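Local coordinates for protein immunoreactive 84kD antigen PG93 (Porphyromonas gingivalis, PDB 5M11) that serves as an essential cell-surface component of the type IX secretion system of this oral bacterium and binds zinc and calcium ions, at residues S231-R236 and I246-R251; I266-G271 and I283-E287; E288-S292 and E302-V306. All blocks are in the same frame, centred on the assembly; numbering follows the deposited sequence.

Contact 1 of 3, residues S231-R236 and I246-R251; sequences SSADSR and ICAENR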
loop_
_atom_site.group_PDB
_atom_site.type_symbol
_atom_site.label_atom_id
_atom_site.label_comp_id
_atom_site.label_asym_id
_atom_site.label_seq_id
_atom_site.Cartn_x
_atom_site.Cartn_y
_atom_site.Cartn_z
ATOM N N SER A 231 -13.331 -24.388 27.063
ATOM C CA SER A 231 -13.045 -24.239 25.642
ATOM C C SER A 231 -11.613 -24.756 25.329
ATOM O O SER A 231 -10.884 -25.179 26.239
ATOM C CB SER A 231 -13.198 -22.776 25.251
ATOM O OG SER A 231 -12.988 -22.603 23.866
ATOM N N SER A 232 -11.221 -24.737 24.040
ATOM C CA SER A 232 -9.886 -25.155 23.627
ATOM C C SER A 232 -8.891 -24.043 23.952
ATOM O O SER A 232 -9.304 -22.882 24.061
ATOM C CB SER A 232 -9.865 -25.488 22.139
ATOM O OG SER A 232 -10.069 -24.343 21.330
ATOM N N ALA A 233 -7.585 -24.386 24.094
ATOM C CA ALA A 233 -6.508 -23.439 24.405
ATOM C C ALA A 233 -6.431 -22.338 23.382
ATOM O O ALA A 233 -6.841 -22.511 22.233
ATOM C CB ALA A 233 -5.168 -24.152 24.486
ATOM N N ASP A 234 -5.937 -21.187 23.824
ATOM C CA ASP A 234 -5.739 -19.991 23.022
ATOM C C ASP A 234 -7.018 -19.627 22.231
ATOM O O ASP A 234 -6.977 -19.360 21.022
ATOM C CB ASP A 234 -4.501 -20.144 22.115
ATOM C CG ASP A 234 -3.211 -20.254 22.915
ATOM O OD1 ASP A 234 -2.661 -19.200 23.299
ATOM O OD2 ASP A 234 -2.759 -21.403 23.174
ATOM N N SER A 235 -8.157 -19.636 22.955
ATOM C CA SER A 235 -9.466 -19.235 22.446
ATOM C C SER A 235 -9.519 -17.728 22.446
ATOM O O SER A 235 -8.795 -17.111 23.237
ATOM C CB SER A 235 -10.574 -19.803 23.325
ATOM O OG SER A 235 -10.939 -21.101 22.896
ATOM N N ARG A 236 -10.357 -17.123 21.585
ATOM C CA ARG A 236 -10.481 -15.660 21.532
ATOM C C ARG A 236 -11.808 -15.223 22.174
ATOM O O ARG A 236 -12.810 -15.929 22.029
ATOM C CB ARG A 236 -10.384 -15.162 20.076
ATOM C CG ARG A 236 -8.991 -15.267 19.442
ATOM C CD ARG A 236 -9.026 -15.843 18.024
ATOM N NE ARG A 236 -9.164 -17.301 18.023
ATOM C CZ ARG A 236 -9.668 -18.014 17.022
ATOM N NH1 ARG A 236 -10.074 -17.414 15.910
ATOM N NH2 ARG A 236 -9.765 -19.337 17.124
ATOM N N ILE A 246 -16.921 -16.878 22.686
ATOM C CA ILE A 246 -15.688 -17.625 22.936
ATOM C C ILE A 246 -15.422 -18.424 21.687
ATOM O O ILE A 246 -16.103 -19.417 21.429
ATOM C CB ILE A 246 -15.716 -18.511 24.209
ATOM C CG1 ILE A 246 -16.165 -17.733 25.468
ATOM C CG2 ILE A 246 -14.373 -19.206 24.413
ATOM C CD1 ILE A 246 -15.211 -16.728 26.026
ATOM N N CYS A 247 -14.474 -17.959 20.883
ATOM C CA CYS A 247 -14.181 -18.601 19.621
ATOM C C CYS A 247 -12.947 -19.417 19.734
ATOM O O CYS A 247 -11.839 -18.904 19.933
ATOM C CB CYS A 247 -14.085 -17.573 18.509
ATOM S SG CYS A 247 -15.502 -16.455 18.468
ATOM N N ALA A 248 -13.190 -20.721 19.695
ATOM C CA ALA A 248 -12.229 -21.802 19.757
ATOM C C ALA A 248 -11.970 -22.300 18.347
ATOM O O ALA A 248 -12.640 -21.846 17.409
ATOM C CB ALA A 248 -12.804 -22.919 20.611
ATOM N N GLU A 249 -11.014 -23.224 18.179
ATOM C CA GLU A 249 -10.775 -23.794 16.865
ATOM C C GLU A 249 -11.879 -24.801 16.573
ATOM O O GLU A 249 -12.065 -25.735 17.354
ATOM C CB GLU A 249 -9.388 -24.437 16.785
ATOM C CG GLU A 249 -8.361 -23.540 16.125
ATOM C CD GLU A 249 -7.090 -24.269 15.739
ATOM O OE1 GLU A 249 -7.068 -24.902 14.658
ATOM O OE2 GLU A 249 -6.121 -24.228 16.531
ATOM N N ASN A 250 -12.672 -24.526 15.513
ATOM C CA ASN A 250 -13.791 -25.289 14.919
ATOM C C ASN A 250 -15.185 -24.914 15.503
ATOM O O ASN A 250 -16.181 -25.171 14.823
ATOM C CB ASN A 250 -13.592 -26.837 14.924
ATOM C CG ASN A 250 -13.907 -27.606 16.192
ATOM O OD1 ASN A 250 -15.058 -27.716 16.621
ATOM N ND2 ASN A 250 -12.904 -28.275 16.742
ATOM N N ARG A 251 -15.276 -24.299 16.697
ATOM C CA ARG A 251 -16.591 -23.933 17.232
ATOM C C ARG A 251 -16.568 -22.623 18.052
ATOM O O ARG A 251 -15.504 -22.185 18.496
ATOM C CB ARG A 251 -17.193 -25.092 18.059
ATOM C CG ARG A 251 -16.630 -25.287 19.472
ATOM C CD ARG A 251 -15.370 -26.135 19.531
ATOM N NE ARG A 251 -14.854 -26.207 20.898
ATOM C CZ ARG A 251 -13.571 -26.344 21.221
ATOM N NH1 ARG A 251 -12.645 -26.429 20.271
ATOM N NH2 ARG A 251 -13.203 -26.385 22.494
#
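Arg236 and Cys247 face each other as a hydrogen-bonded antiparallel pair. Arg236 N gives a nearly straight bond to Cys247 O at 2.8 Å, with 173° at the hydrogen. Cys247 N returns one to Arg236 O at 2.9 Å. The Arg236 side chain bends at chi2 and chi3 and folds back across the strand. One face of its guanidinium therefore lies over Cys247 O, with NH2 3.5 Å from that oxygen, while Glu249 N is near the guanidinium edge.

Further back along the loop, three serine hydroxyls gather round the methyl of Ala248. Ser232 OG is 3.2 Å from Ala248 CB, and Ser231 OG and Ser235 OG also touch this carbon. A short relay holds two of these hydroxyls. Ser231 OG donates to Ser235 OG at 2.7 Å, and Ser235 OG in turn to Ser232 O. With OG opposite its backbone N (chi1 -177°), Ser231 turns the hydroxyl toward strand 244-247, where it meets Ile246 CG2 at 3.7 Å. Ser232 OG takes a weak bond from Glu249 N.

Arg251 lies alongside Ser232, its NH1 and NH2 against Ser232 CB. Ala248 CB sits over the centre of one face of its guanidinium, and its NH1 bonds Glu249 O at 3.1 Å. Tyr253 forms the second shell: its OH takes a bond from Arg251 NE, and it also touches Ser231 and Ile246.

The loop after strand 226-230 is thus tied to the 246-251 turn where strand 236-239 begins. This is a loop linking two successive four-stranded beta-propeller blades, leading into the first strand of the new blade.

Contact 2 of 3, residues I266-G271 and I283-E287; sequences IADVLG and IALGE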
loop_
_atom_site.group_PDB
_atom_site.type_symbol
_atom_site.label_atom_id
_atom_site.label_comp_id
_atom_site.label_asym_id
_atom_site.label_seq_id
_atom_site.Cartn_x
_atom_site.Cartn_y
_atom_site.Cartn_z
ATOM N N ILE A 266 -18.546 -22.930 14.056
ATOM C CA ILE A 266 -17.959 -21.894 13.202
ATOM C C ILE A 266 -16.474 -21.808 13.520
ATOM O O ILE A 266 -16.101 -21.377 14.620
ATOM C CB ILE A 266 -18.622 -20.477 13.280
ATOM C CG1 ILE A 266 -20.146 -20.497 13.604
ATOM C CG2 ILE A 266 -18.337 -19.683 12.018
ATOM C CD1 ILE A 266 -21.105 -21.012 12.523
ATOM N N ALA A 267 -15.638 -22.195 12.551
ATOM C CA ALA A 267 -14.183 -22.169 12.648
ATOM C C ALA A 267 -13.600 -20.801 12.257
ATOM O O ALA A 267 -14.253 -20.017 11.568
ATOM C CB ALA A 267 -13.594 -23.238 11.753
ATOM N N ASP A 268 -12.352 -20.544 12.700
ATOM C CA ASP A 268 -11.518 -19.383 12.400
ATOM C C ASP A 268 -12.350 -18.090 12.374
ATOM O O ASP A 268 -12.663 -17.559 11.303
ATOM C CB ASP A 268 -10.757 -19.599 11.068
ATOM C CG ASP A 268 -10.016 -20.935 10.912
ATOM O OD1 ASP A 268 -9.316 -21.347 11.866
ATOM O OD2 ASP A 268 -10.074 -21.526 9.801
ATOM N N VAL A 269 -12.729 -17.621 13.569
ATOM C CA VAL A 269 -13.535 -16.416 13.772
ATOM C C VAL A 269 -12.632 -15.362 14.402
ATOM O O VAL A 269 -12.087 -15.592 15.480
ATOM C CB VAL A 269 -14.811 -16.690 14.615
ATOM C CG1 VAL A 269 -15.608 -15.404 14.837
ATOM C CG2 VAL A 269 -15.679 -17.765 13.966
ATOM N N LEU A 270 -12.485 -14.213 13.719
ATOM C CA LEU A 270 -11.590 -13.116 14.076
ATOM C C LEU A 270 -12.302 -11.914 14.723
ATOM O O LEU A 270 -11.644 -11.049 15.331
ATOM C CB LEU A 270 -10.857 -12.646 12.808
ATOM C CG LEU A 270 -9.912 -13.634 12.110
ATOM C CD1 LEU A 270 -9.250 -12.991 10.925
ATOM C CD2 LEU A 270 -8.844 -14.165 13.059
ATOM N N GLY A 271 -13.624 -11.860 14.584
ATOM C CA GLY A 271 -14.409 -10.766 15.133
ATOM C C GLY A 271 -15.889 -11.031 15.083
ATOM O O GLY A 271 -16.335 -11.869 14.299
ATOM N N ILE A 283 -20.300 -11.977 11.818
ATOM C CA ILE A 283 -19.056 -12.730 12.001
ATOM C C ILE A 283 -18.000 -12.323 10.950
ATOM O O ILE A 283 -18.347 -12.084 9.793
ATOM C CB ILE A 283 -19.404 -14.275 11.888
ATOM C CG1 ILE A 283 -20.634 -14.705 12.755
ATOM C CG2 ILE A 283 -18.221 -15.208 12.149
ATOM C CD1 ILE A 283 -20.663 -14.217 14.264
ATOM N N ALA A 284 -16.717 -12.254 11.370
ATOM C CA ALA A 284 -15.545 -12.011 10.522
ATOM C C ALA A 284 -14.777 -13.335 10.445
ATOM O O ALA A 284 -14.285 -13.841 11.465
ATOM C CB ALA A 284 -14.680 -10.887 11.084
ATOM N N LEU A 285 -14.778 -13.957 9.265
ATOM C CA LEU A 285 -14.159 -15.261 9.070
ATOM C C LEU A 285 -12.803 -15.137 8.395
ATOM O O LEU A 285 -12.181 -16.142 8.052
ATOM C CB LEU A 285 -15.112 -16.171 8.279
ATOM C CG LEU A 285 -16.401 -16.511 9.032
ATOM C CD1 LEU A 285 -17.499 -16.886 8.097
ATOM C CD2 LEU A 285 -16.172 -17.599 10.029
ATOM N N GLY A 286 -12.339 -13.901 8.269
ATOM C CA GLY A 286 -11.047 -13.586 7.689
ATOM C C GLY A 286 -10.963 -13.863 6.209
ATOM O O GLY A 286 -11.636 -13.201 5.407
ATOM N N GLU A 287 -10.150 -14.877 5.853
ATOM C CA GLU A 287 -9.855 -15.259 4.475
ATOM C C GLU A 287 -11.142 -15.584 3.675
ATOM O O GLU A 287 -11.117 -15.549 2.439
ATOM C CB GLU A 287 -8.841 -16.416 4.436
ATOM C CG GLU A 287 -7.511 -16.059 3.769
ATOM C CD GLU A 287 -6.423 -15.418 4.618
ATOM O OE1 GLU A 287 -6.111 -15.957 5.706
ATOM O OE2 GLU A 287 -5.826 -14.419 4.156
#
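Leu270 N donates to Ala284 O at 2.9 Å, an almost straight bond with 172° at the hydrogen. The same oxygen is approached by the CA-H of Val269. Ala284 N then bonds Gly271 O at 3.0 Å, coming from above the carbonyl plane rather than along a lone pair. Leu270 and Gly271 thus share one partner residue. This pattern, with near-helical backbone angles at Leu270 and extended ones at Gly271, is consistent with a classic beta bulge.

Val269 works as a two-pronged apolar group on one side. Its CG1 meets Ile283 CG2 at 3.8 Å, and its CG2 lies 4.0 Å from Leu285 CD2. Leu285 CD2 is also covered by Ile266 CG2 at 3.6 Å, the two side chains running at about a right angle. Leu285 CG stands opposite its own carbonyl carbon (chi1 -65°), and from there the branch swings back to the loop, although CB points away overall. At the other end Leu270 CD1 rests on Gly286 CA at 3.7 Å.

Ile252 of the preceding blade packs on both Ile266 and Val269. Ala284 touches Thr22, and Leu270 touches Lys21 and Glu23, from the start of the chain. The contact therefore lies where the strand 271-273 blade begins, between its neighbouring blade and strand 22-27, an inter-blade linker consistent with the closing blade of the N-terminal beta-propeller.

Contact 3 of 3, residues E288-S292 and E302-V306; sequences EGLAS and EAMPV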
loop_
_atom_site.group_PDB
_atom_site.type_symbol
_atom_site.label_atom_id
_atom_site.label_comp_id
_atom_site.label_asym_id
_atom_site.label_seq_id
_atom_site.Cartn_x
_atom_site.Cartn_y
_atom_site.Cartn_z
ATOM N N GLU A 288 -12.266 -15.817 4.382
ATOM C CA GLU A 288 -13.574 -16.032 3.777
ATOM C C GLU A 288 -14.244 -14.675 3.631
ATOM O O GLU A 288 -14.638 -14.312 2.529
ATOM C CB GLU A 288 -14.430 -17.002 4.614
ATOM C CG GLU A 288 -15.732 -17.454 3.955
ATOM C CD GLU A 288 -16.933 -16.514 3.971
ATOM O OE1 GLU A 288 -16.900 -15.475 4.675
ATOM O OE2 GLU A 288 -17.919 -16.828 3.263
ATOM N N GLY A 289 -14.369 -13.949 4.739
ATOM C CA GLY A 289 -15.000 -12.635 4.796
ATOM C C GLY A 289 -16.077 -12.556 5.863
ATOM O O GLY A 289 -15.931 -13.119 6.953
ATOM N N LEU A 290 -17.174 -11.858 5.553
ATOM C CA LEU A 290 -18.277 -11.684 6.491
ATOM C C LEU A 290 -19.309 -12.781 6.355
ATOM O O LEU A 290 -19.338 -13.503 5.344
ATOM C CB LEU A 290 -18.946 -10.319 6.300
ATOM C CG LEU A 290 -18.221 -9.121 6.886
ATOM C CD1 LEU A 290 -18.495 -7.900 6.058
ATOM C CD2 LEU A 290 -18.622 -8.881 8.342
ATOM N N ALA A 291 -20.167 -12.899 7.390
ATOM C CA ALA A 291 -21.296 -13.835 7.502
ATOM C C ALA A 291 -22.170 -13.409 8.651
ATOM O O ALA A 291 -21.657 -12.852 9.613
ATOM C CB ALA A 291 -20.808 -15.264 7.714
ATOM N N SER A 292 -23.484 -13.644 8.549
ATOM C CA SER A 292 -24.451 -13.330 9.600
ATOM C C SER A 292 -24.915 -14.621 10.290
ATOM O O SER A 292 -25.011 -15.651 9.628
ATOM C CB SER A 292 -25.636 -12.572 9.023
ATOM O OG SER A 292 -26.234 -13.325 7.986
ATOM N N GLU A 302 -25.049 -17.740 7.813
ATOM C CA GLU A 302 -25.391 -17.431 6.429
ATOM C C GLU A 302 -24.419 -16.351 5.965
ATOM O O GLU A 302 -24.341 -15.294 6.584
ATOM C CB GLU A 302 -26.879 -17.012 6.282
ATOM C CG GLU A 302 -27.881 -18.084 6.717
ATOM C CD GLU A 302 -29.142 -18.271 5.887
ATOM O OE1 GLU A 302 -29.998 -17.356 5.863
ATOM O OE2 GLU A 302 -29.303 -19.372 5.315
ATOM N N ALA A 303 -23.626 -16.657 4.921
ATOM C CA ALA A 303 -22.593 -15.790 4.340
ATOM C C ALA A 303 -23.092 -14.382 3.937
ATOM O O ALA A 303 -24.235 -14.213 3.506
ATOM C CB ALA A 303 -21.978 -16.470 3.131
ATOM N N MET A 304 -22.211 -13.382 4.112
ATOM C CA MET A 304 -22.432 -11.982 3.748
ATOM C C MET A 304 -21.715 -11.717 2.431
ATOM O O MET A 304 -20.589 -12.196 2.264
ATOM C CB MET A 304 -21.919 -11.027 4.839
ATOM C CG MET A 304 -22.858 -10.831 5.995
ATOM S SD MET A 304 -24.015 -9.486 5.673
ATOM C CE MET A 304 -25.585 -10.419 5.677
ATOM N N PRO A 305 -22.316 -10.962 1.481
ATOM C CA PRO A 305 -21.658 -10.782 0.178
ATOM C C PRO A 305 -20.699 -9.584 0.104
ATOM O O PRO A 305 -20.913 -8.548 0.741
ATOM C CB PRO A 305 -22.834 -10.613 -0.786
ATOM C CG PRO A 305 -24.099 -10.543 0.094
ATOM C CD PRO A 305 -23.654 -10.340 1.488
ATOM N N VAL A 306 -19.614 -9.748 -0.666
ATOM C CA VAL A 306 -18.610 -8.706 -0.872
ATOM C C VAL A 306 -18.534 -8.496 -2.387
ATOM O O VAL A 306 -17.894 -9.270 -3.104
ATOM C CB VAL A 306 -17.246 -9.039 -0.189
ATOM C CG1 VAL A 306 -16.118 -8.140 -0.688
ATOM C CG2 VAL A 306 -17.353 -8.960 1.336
#
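Ser292 and Glu302 pair across a beta hairpin, strands 290-294 and 302-303, that forms the outer edge of what is probably the last blade of the N-terminal beta-propeller. Glu302 O accepts twice from the same residue. Ser292 N reaches it at 2.7 Å and Ser292 OG at 3.1 Å, from opposite faces of the carbonyl plane. The serine can do this because its hydroxyl lies between its backbone N and carbonyl carbon (chi1 57°), folded back toward the partner strand. In return, Glu302 N gives Ser292 O a bond that is weak, because it is strongly bent.

One step along, Ala291 and Ala303 form a non-hydrogen-bonded pair. Their contact is apolar, with Ala291 CB 3.9 Å from Ala303 CA. The backbone of Ala291 bonds Ile283 on the inner neighbouring strand instead.

Beyond this pair Met304 N donates to Leu290 O at 3.1 Å, with 163° at the hydrogen. The donor stands well above the carbonyl plane, with a C=O...N angle of only 109°, so this bond does not use a lone pair direction. It carries the pairing past the point where the regular strand 302-303 ends.

The Met304 side chain runs alongside segment 288-292. CB lies against Leu290 CB, and CG passes beside the backbone of Ala291. Bends at chi2 and chi3 then bring the methyl back to Ser292. Tyr282 of strand 280-284 touches both Met304 and Ser292. Leu290 also packs on Thr22 and Ala25 of strand 22-27 in the first blade of that propeller. Glu288 curls back over the hairpin, bringing OE2 to 4.1 Å from Ala303 CB. At the far end of the methionine, CE stops 3.8 Å from Ser292 OG.

The three contacts follow one another along the chain. Contacts 1 and 2 open two successive propeller blades; their centres are 12 Å apart and they touch. Cys247 SG meets Val269 CG1 at 3.8 Å, and Arg236 NH1 lies 2.7 Å from Val269 O. Contacts 2 and 3 belong to one blade, as strands 280-284 and 290-294 are neighbours in its sheet. Their centres are 10 Å apart, and Leu285 CD1 packs on Ala291 CB at 3.7 Å. Contacts 1 and 3 do not touch; their nearest atoms are about 11 Å apart. All three lie away from the zinc and calcium sites.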